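Local coordinates for protein necrotic enteritis toxin B (Clostridium perfringens, PDB 4I0N) that probably forms pores in target-cell membranes as a toxin with the alpha-hemolysin fold, associated with necrotic enteritis, at residues R86-A92 with S237-Y243; T31-W37 with E270-F276. All blocks are in the same frame, centred on the assembly; numbering follows the deposited sequence.

Contact 1: residues R86-A92 with S237-Y243; sequences RINVKSA and SVIIVEY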
loop_
_atom_site.group_PDB
_atom_site.type_symbol
_atom_site.label_atom_id
_atom_site.label_comp_id
_atom_site.label_asym_id
_atom_site.label_seq_id
_atom_site.Cartn_x
_atom_site.Cartn_y
_atom_site.Cartn_z
ATOM N N ARG A 86 0.354 -5.976 -0.646
ATOM C CA ARG A 86 1.286 -5.593 -1.705
ATOM C C ARG A 86 0.653 -4.550 -2.616
ATOM O O ARG A 86 -0.503 -4.711 -3.073
ATOM C CB ARG A 86 1.691 -6.792 -2.543
ATOM C CG ARG A 86 2.698 -6.396 -3.654
ATOM C CD ARG A 86 3.283 -7.640 -4.316
ATOM N NE ARG A 86 4.154 -8.346 -3.387
ATOM C CZ ARG A 86 4.737 -9.520 -3.629
ATOM N NH1 ARG A 86 4.551 -10.143 -4.784
ATOM N NH2 ARG A 86 5.515 -10.073 -2.701
ATOM N N ILE A 87 1.408 -3.488 -2.876
ATOM C CA ILE A 87 0.923 -2.403 -3.735
ATOM C C ILE A 87 1.932 -2.285 -4.867
ATOM O O ILE A 87 3.112 -2.067 -4.624
ATOM C CB ILE A 87 0.790 -1.062 -2.952
ATOM C CG1 ILE A 87 -0.391 -1.117 -1.964
ATOM C CG2 ILE A 87 0.593 0.149 -3.915
ATOM C CD1 ILE A 87 -0.051 -1.647 -0.601
ATOM N N ASN A 88 1.459 -2.431 -6.105
ATOM C CA ASN A 88 2.324 -2.234 -7.261
ATOM C C ASN A 88 1.790 -1.033 -8.025
ATOM O O ASN A 88 0.572 -0.914 -8.235
ATOM C CB ASN A 88 2.304 -3.437 -8.196
ATOM C CG ASN A 88 2.757 -4.728 -7.541
ATOM O OD1 ASN A 88 3.612 -4.749 -6.659
ATOM N ND2 ASN A 88 2.182 -5.826 -7.992
ATOM N N VAL A 89 2.691 -0.150 -8.437
ATOM C CA VAL A 89 2.305 0.939 -9.303
ATOM C C VAL A 89 3.167 0.799 -10.563
ATOM O O VAL A 89 4.391 0.870 -10.485
ATOM C CB VAL A 89 2.504 2.307 -8.612
ATOM C CG1 VAL A 89 2.121 3.418 -9.549
ATOM C CG2 VAL A 89 1.645 2.409 -7.326
ATOM N N LYS A 90 2.526 0.579 -11.710
ATOM C CA LYS A 90 3.237 0.323 -12.954
ATOM C C LYS A 90 2.984 1.459 -13.915
ATOM O O LYS A 90 1.883 1.972 -13.979
ATOM C CB LYS A 90 2.793 -0.994 -13.601
ATOM C CG LYS A 90 3.186 -2.228 -12.788
ATOM C CD LYS A 90 2.610 -3.477 -13.441
ATOM C CE LYS A 90 2.966 -4.727 -12.654
ATOM N NZ LYS A 90 2.269 -5.924 -13.240
ATOM N N SER A 91 4.029 1.883 -14.616
ATOM C CA SER A 91 3.888 2.859 -15.687
ATOM C C SER A 91 4.084 2.138 -17.032
ATOM O O SER A 91 4.979 1.286 -17.188
ATOM C CB SER A 91 4.908 3.977 -15.532
ATOM O OG SER A 91 4.767 4.927 -16.564
ATOM N N ALA A 92 3.211 2.445 -17.983
ATOM C CA ALA A 92 3.319 1.915 -19.335
ATOM C C ALA A 92 2.988 2.966 -20.376
ATOM O O ALA A 92 2.103 3.794 -20.190
ATOM C CB ALA A 92 2.390 0.705 -19.506
ATOM N N SER A 237 -0.002 8.315 -21.260
ATOM C CA SER A 237 0.583 7.099 -20.760
ATOM C C SER A 237 -0.439 6.496 -19.800
ATOM O O SER A 237 -1.536 7.043 -19.611
ATOM C CB SER A 237 1.941 7.367 -20.088
ATOM O OG SER A 237 1.812 8.175 -18.932
ATOM N N VAL A 238 -0.102 5.355 -19.219
ATOM C CA VAL A 238 -1.011 4.714 -18.299
ATOM C C VAL A 238 -0.305 4.387 -17.000
ATOM O O VAL A 238 0.870 4.058 -17.006
ATOM C CB VAL A 238 -1.608 3.437 -18.946
ATOM C CG1 VAL A 238 -2.436 2.647 -17.976
ATOM C CG2 VAL A 238 -2.460 3.820 -20.181
ATOM N N ILE A 239 -1.029 4.502 -15.884
ATOM C CA ILE A 239 -0.565 3.993 -14.591
ATOM C C ILE A 239 -1.543 2.894 -14.164
ATOM O O ILE A 239 -2.775 3.078 -14.218
ATOM C CB ILE A 239 -0.513 5.122 -13.507
ATOM C CG1 ILE A 239 0.670 6.066 -13.778
ATOM C CG2 ILE A 239 -0.521 4.535 -12.039
ATOM C CD1 ILE A 239 2.065 5.471 -13.521
ATOM N N ILE A 240 -0.989 1.750 -13.759
ATOM C CA ILE A 240 -1.773 0.636 -13.247
ATOM C C ILE A 240 -1.469 0.487 -11.765
ATOM O O ILE A 240 -0.316 0.337 -11.372
ATOM C CB ILE A 240 -1.457 -0.686 -13.990
ATOM C CG1 ILE A 240 -1.599 -0.492 -15.514
ATOM C CG2 ILE A 240 -2.364 -1.827 -13.476
ATOM C CD1 ILE A 240 -0.793 -1.460 -16.348
ATOM N N VAL A 241 -2.505 0.543 -10.939
ATOM C CA VAL A 241 -2.358 0.351 -9.488
ATOM C C VAL A 241 -2.875 -1.053 -9.207
ATOM O O VAL A 241 -4.039 -1.327 -9.495
ATOM C CB VAL A 241 -3.229 1.358 -8.724
ATOM C CG1 VAL A 241 -3.154 1.097 -7.197
ATOM C CG2 VAL A 241 -2.765 2.795 -9.008
ATOM N N GLU A 242 -2.011 -1.937 -8.693
ATOM C CA GLU A 242 -2.373 -3.329 -8.392
ATOM C C GLU A 242 -2.306 -3.500 -6.890
ATOM O O GLU A 242 -1.296 -3.148 -6.266
ATOM C CB GLU A 242 -1.438 -4.346 -9.052
ATOM C CG GLU A 242 -1.264 -4.158 -10.546
ATOM C CD GLU A 242 -0.241 -5.106 -11.135
ATOM O OE1 GLU A 242 0.551 -5.745 -10.373
ATOM O OE2 GLU A 242 -0.232 -5.217 -12.380
ATOM N N TYR A 243 -3.394 -4.001 -6.321
ATOM C CA TYR A 243 -3.456 -4.285 -4.897
ATOM C C TYR A 243 -3.606 -5.787 -4.703
ATOM O O TYR A 243 -4.427 -6.433 -5.358
ATOM C CB TYR A 243 -4.707 -3.650 -4.312
ATOM C CG TYR A 243 -4.765 -2.165 -4.218
ATOM C CD1 TYR A 243 -3.623 -1.370 -4.060
ATOM C CD2 TYR A 243 -6.015 -1.542 -4.182
ATOM C CE1 TYR A 243 -3.737 0.021 -3.885
ATOM C CE2 TYR A 243 -6.137 -0.177 -4.004
ATOM C CZ TYR A 243 -5.019 0.604 -3.872
ATOM O OH TYR A 243 -5.218 1.962 -3.705
HETATM O O HOH W 1 2.511 6.394 -17.055
#

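Contact 2: residues T31-W37 with E270-F276; sequences TASHKGW and EYNEFMF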
loop_
_atom_site.group_PDB
_atom_site.type_symbol
_atom_site.label_atom_id
_atom_site.label_comp_id
_atom_site.label_asym_id
_atom_site.label_seq_id
_atom_site.Cartn_x
_atom_site.Cartn_y
_atom_site.Cartn_z
ATOM N N THR A 31 -10.731 8.852 -9.025
ATOM C CA THR A 31 -10.853 7.823 -8.007
ATOM C C THR A 31 -11.706 6.679 -8.546
ATOM O O THR A 31 -12.581 6.893 -9.376
ATOM C CB THR A 31 -11.382 8.430 -6.659
ATOM O OG1 THR A 31 -11.700 7.388 -5.715
ATOM C CG2 THR A 31 -12.603 9.312 -6.888
ATOM N N ALA A 32 -11.440 5.475 -8.051
ATOM C CA ALA A 32 -12.162 4.271 -8.446
ATOM C C ALA A 32 -12.269 3.384 -7.221
ATOM O O ALA A 32 -11.459 3.498 -6.300
ATOM C CB ALA A 32 -11.413 3.528 -9.553
ATOM N N SER A 33 -13.267 2.511 -7.202
ATOM C CA SER A 33 -13.369 1.544 -6.124
ATOM C C SER A 33 -14.118 0.316 -6.606
ATOM O O SER A 33 -14.868 0.340 -7.620
ATOM C CB SER A 33 -14.091 2.135 -4.899
ATOM O OG SER A 33 -15.453 2.369 -5.186
ATOM N N HIS A 34 -13.953 -0.754 -5.846
ATOM C CA HIS A 34 -14.625 -1.989 -6.139
ATOM C C HIS A 34 -14.558 -2.855 -4.886
ATOM O O HIS A 34 -13.485 -3.105 -4.378
ATOM C CB HIS A 34 -13.907 -2.700 -7.304
ATOM C CG HIS A 34 -14.561 -3.979 -7.706
ATOM N ND1 HIS A 34 -15.802 -4.013 -8.302
ATOM C CD2 HIS A 34 -14.163 -5.268 -7.586
ATOM C CE1 HIS A 34 -16.132 -5.268 -8.550
ATOM N NE2 HIS A 34 -15.158 -6.050 -8.119
ATOM N N LYS A 35 -15.716 -3.272 -4.372
ATOM C CA LYS A 35 -15.776 -4.167 -3.194
ATOM C C LYS A 35 -15.047 -3.614 -1.961
ATOM O O LYS A 35 -14.558 -4.373 -1.104
ATOM C CB LYS A 35 -15.276 -5.575 -3.555
ATOM C CG LYS A 35 -16.215 -6.297 -4.522
ATOM C CD LYS A 35 -16.132 -7.811 -4.413
ATOM C CE LYS A 35 -14.930 -8.355 -5.175
ATOM N N GLY A 36 -14.993 -2.289 -1.858
ATOM C CA GLY A 36 -14.393 -1.642 -0.704
ATOM C C GLY A 36 -12.918 -1.341 -0.872
ATOM O O GLY A 36 -12.318 -0.689 -0.011
ATOM N N TRP A 37 -12.327 -1.825 -1.973
ATOM C CA TRP A 37 -10.953 -1.516 -2.322
ATOM C C TRP A 37 -10.978 -0.226 -3.117
ATOM O O TRP A 37 -11.749 -0.109 -4.059
ATOM C CB TRP A 37 -10.358 -2.629 -3.200
ATOM C CG TRP A 37 -10.313 -3.976 -2.530
ATOM C CD1 TRP A 37 -11.332 -4.615 -1.866
ATOM C CD2 TRP A 37 -9.194 -4.864 -2.499
ATOM N NE1 TRP A 37 -10.911 -5.843 -1.413
ATOM C CE2 TRP A 37 -9.599 -6.023 -1.789
ATOM C CE3 TRP A 37 -7.895 -4.798 -3.008
ATOM C CZ2 TRP A 37 -8.741 -7.109 -1.577
ATOM C CZ3 TRP A 37 -7.036 -5.885 -2.810
ATOM C CH2 TRP A 37 -7.469 -7.025 -2.090
ATOM N N GLU A 270 -6.447 -12.169 -2.253
ATOM C CA GLU A 270 -7.337 -11.330 -3.055
ATOM C C GLU A 270 -6.562 -10.317 -3.851
ATOM O O GLU A 270 -5.471 -9.926 -3.464
ATOM C CB GLU A 270 -8.407 -10.667 -2.192
ATOM C CG GLU A 270 -9.411 -11.683 -1.678
ATOM C CD GLU A 270 -10.621 -11.024 -1.023
ATOM O OE1 GLU A 270 -11.144 -11.612 -0.049
ATOM O OE2 GLU A 270 -11.030 -9.927 -1.476
ATOM N N TYR A 271 -7.121 -9.927 -4.989
ATOM C CA TYR A 271 -6.411 -9.056 -5.929
ATOM C C TYR A 271 -7.391 -8.128 -6.628
ATOM O O TYR A 271 -8.431 -8.576 -7.096
ATOM C CB TYR A 271 -5.709 -9.913 -6.970
ATOM C CG TYR A 271 -4.967 -9.126 -8.034
ATOM C CD1 TYR A 271 -3.603 -8.847 -7.897
ATOM C CD2 TYR A 271 -5.618 -8.676 -9.177
ATOM C CE1 TYR A 271 -2.911 -8.127 -8.884
ATOM C CE2 TYR A 271 -4.938 -7.950 -10.164
ATOM C CZ TYR A 271 -3.593 -7.693 -10.017
ATOM O OH TYR A 271 -2.941 -6.979 -11.003
ATOM N N ASN A 272 -7.045 -6.848 -6.729
ATOM C CA ASN A 272 -7.847 -5.912 -7.527
ATOM C C ASN A 272 -6.920 -4.899 -8.147
ATOM O O ASN A 272 -5.971 -4.490 -7.504
ATOM C CB ASN A 272 -8.878 -5.196 -6.637
ATOM C CG ASN A 272 -10.005 -6.130 -6.191
ATOM O OD1 ASN A 272 -10.055 -6.563 -5.029
ATOM N ND2 ASN A 272 -10.894 -6.476 -7.122
ATOM N N GLU A 273 -7.193 -4.479 -9.376
ATOM C CA GLU A 273 -6.353 -3.473 -10.006
ATOM C C GLU A 273 -7.192 -2.341 -10.622
ATOM O O GLU A 273 -8.383 -2.515 -10.922
ATOM C CB GLU A 273 -5.414 -4.089 -11.032
ATOM C CG GLU A 273 -6.121 -4.749 -12.183
ATOM C CD GLU A 273 -5.163 -5.126 -13.303
ATOM O OE1 GLU A 273 -4.140 -5.764 -13.019
ATOM O OE2 GLU A 273 -5.445 -4.774 -14.460
ATOM N N PHE A 274 -6.554 -1.180 -10.771
ATOM C CA PHE A 274 -7.230 0.015 -11.271
ATOM C C PHE A 274 -6.260 0.663 -12.252
ATOM O O PHE A 274 -5.127 0.947 -11.886
ATOM C CB PHE A 274 -7.590 0.971 -10.103
ATOM C CG PHE A 274 -8.459 0.343 -9.045
ATOM C CD1 PHE A 274 -9.841 0.331 -9.172
ATOM C CD2 PHE A 274 -7.881 -0.253 -7.914
ATOM C CE1 PHE A 274 -10.643 -0.257 -8.190
ATOM C CE2 PHE A 274 -8.679 -0.845 -6.930
ATOM C CZ PHE A 274 -10.057 -0.849 -7.070
ATOM N N MET A 275 -6.707 0.887 -13.484
ATOM C CA MET A 275 -5.891 1.541 -14.500
ATOM C C MET A 275 -6.328 3.011 -14.690
ATOM O O MET A 275 -7.519 3.320 -14.776
ATOM C CB MET A 275 -5.982 0.756 -15.828
ATOM C CG MET A 275 -5.023 1.226 -16.860
ATOM N N PHE A 276 -5.345 3.906 -14.781
ATOM C CA PHE A 276 -5.603 5.336 -14.965
ATOM C C PHE A 276 -4.838 5.815 -16.183
ATOM O O PHE A 276 -3.647 5.539 -16.327
ATOM C CB PHE A 276 -5.136 6.139 -13.747
ATOM C CG PHE A 276 -5.894 5.819 -12.466
ATOM C CD1 PHE A 276 -6.999 6.581 -12.079
ATOM C CD2 PHE A 276 -5.482 4.756 -11.648
ATOM C CE1 PHE A 276 -7.711 6.295 -10.897
ATOM C CE2 PHE A 276 -6.177 4.455 -10.474
ATOM C CZ PHE A 276 -7.283 5.230 -10.086
HETATM O O HOH W 2 -11.727 -8.139 0.324
#

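Contact 1: residues R86-A92 with S237-Y243
Glu242 reaches across to Lys90 and Asn88 on the neighbouring antiparallel strand, giving each carboxylate oxygen its own partner. Lys90 NZ forms a salt bridge to Glu242 OE2 at 2.7 Å, approaching on the syn side but 26° out of the carboxylate plane. Asn88 ND2 donates to Glu242 OE1 at 2.9 Å on the anti side, while its OD1 bonds to Ser167 OG. Both long side chains turn CG beside their own backbone N (chi1 -67° in Lys90, -53° in Glu242) and then run extended, which brings amine and carboxylate together above the strands; CE of Lys90 also lies 3.2 Å from Glu242 OE2. Held from two sides, the carboxylate has little freedom to rotate, and its charge is probably further balanced by a magnesium ion about 4 Å from the side chain. Underneath, the backbones bond in reciprocal pairs: Asn88 with Glu242, Lys90 with Ile240, and Ala92 with Val238. Ala92 O takes Val238 N at 2.9 Å, and beside this pair a water joins Ser91 OG, Ser237 OG and Val238 O. On the other face Ile87 CG1 meets Tyr243 CD1 at 3.9 Å and Val89 CG1 meets Ile239 CG2 at 3.8 Å. From that face Ile87, Val89, Ser91 and Ile239 also touch strand 219-231 of a second sheet, as in the beta-sandwich of the leukocidin/hemolysin fold.

Contact 2: residues T31-W37 with E270-F276
Ala32 faces Phe274 where strand 31-34 passes strand 270-276 almost antiparallel, at 157°; the axes come no closer than 8.2 Å, and side chains rather than backbone bonds join them. Strand 21-34 and its type I' turn, His34 to Trp37, belong to one sheet and strand 258-279 to another, so two sheets meet face to face as in a beta-sandwich. The CB of Ala32 sits 3.6 Å from CD1 of Phe274, whose CZ points at the turn and lies 3.5 Å from Trp37 O. Trp37 buries the most surface. Asn272 stands across its indole, the planes 68° apart, and drops OD1 onto the centre of one face, 3.2 Å from Trp37 CD2. The amide's own rotation (chi2 105°) turns ND2 to the edge of the His34 ring, 3.5 Å from CD2. Glu270 CB packs 3.6 Å from Trp37 CZ2, and a water accepts from Trp37 NE1 and donates to Glu270 OE2, whose partner oxygen OE1 is in a salt bridge with Arg245. Ring and methyl packing, with an amide oxygen laid over the indole, thus hold the segments together without a direct hydrogen bond, and the water-bridged indole N-H probably helps fix the ring's rotation.

From the N terminus, the chain first passes 31-37, at the hairpin between strands 21-34 and 37-47, then 86-92 on strand 76-92. Contact 1 closes a loop at 237-243; it encloses the three-stranded sheet of 113-150, probably the prestem of this family. The chain then turns back from strand 236-255 into strand 258-279, and 270-276 closes the wider loop of contact 2 around it. The two contacts share this hairpin: Ile239 O and Phe276 N, like Val241 N and Phe274 O, are probably hydrogen-bonded at 2.8 Å. Contact 1 thus pairs neighbouring strands within one sheet, whereas contact 2 joins that sheet to the one containing strand 21-34.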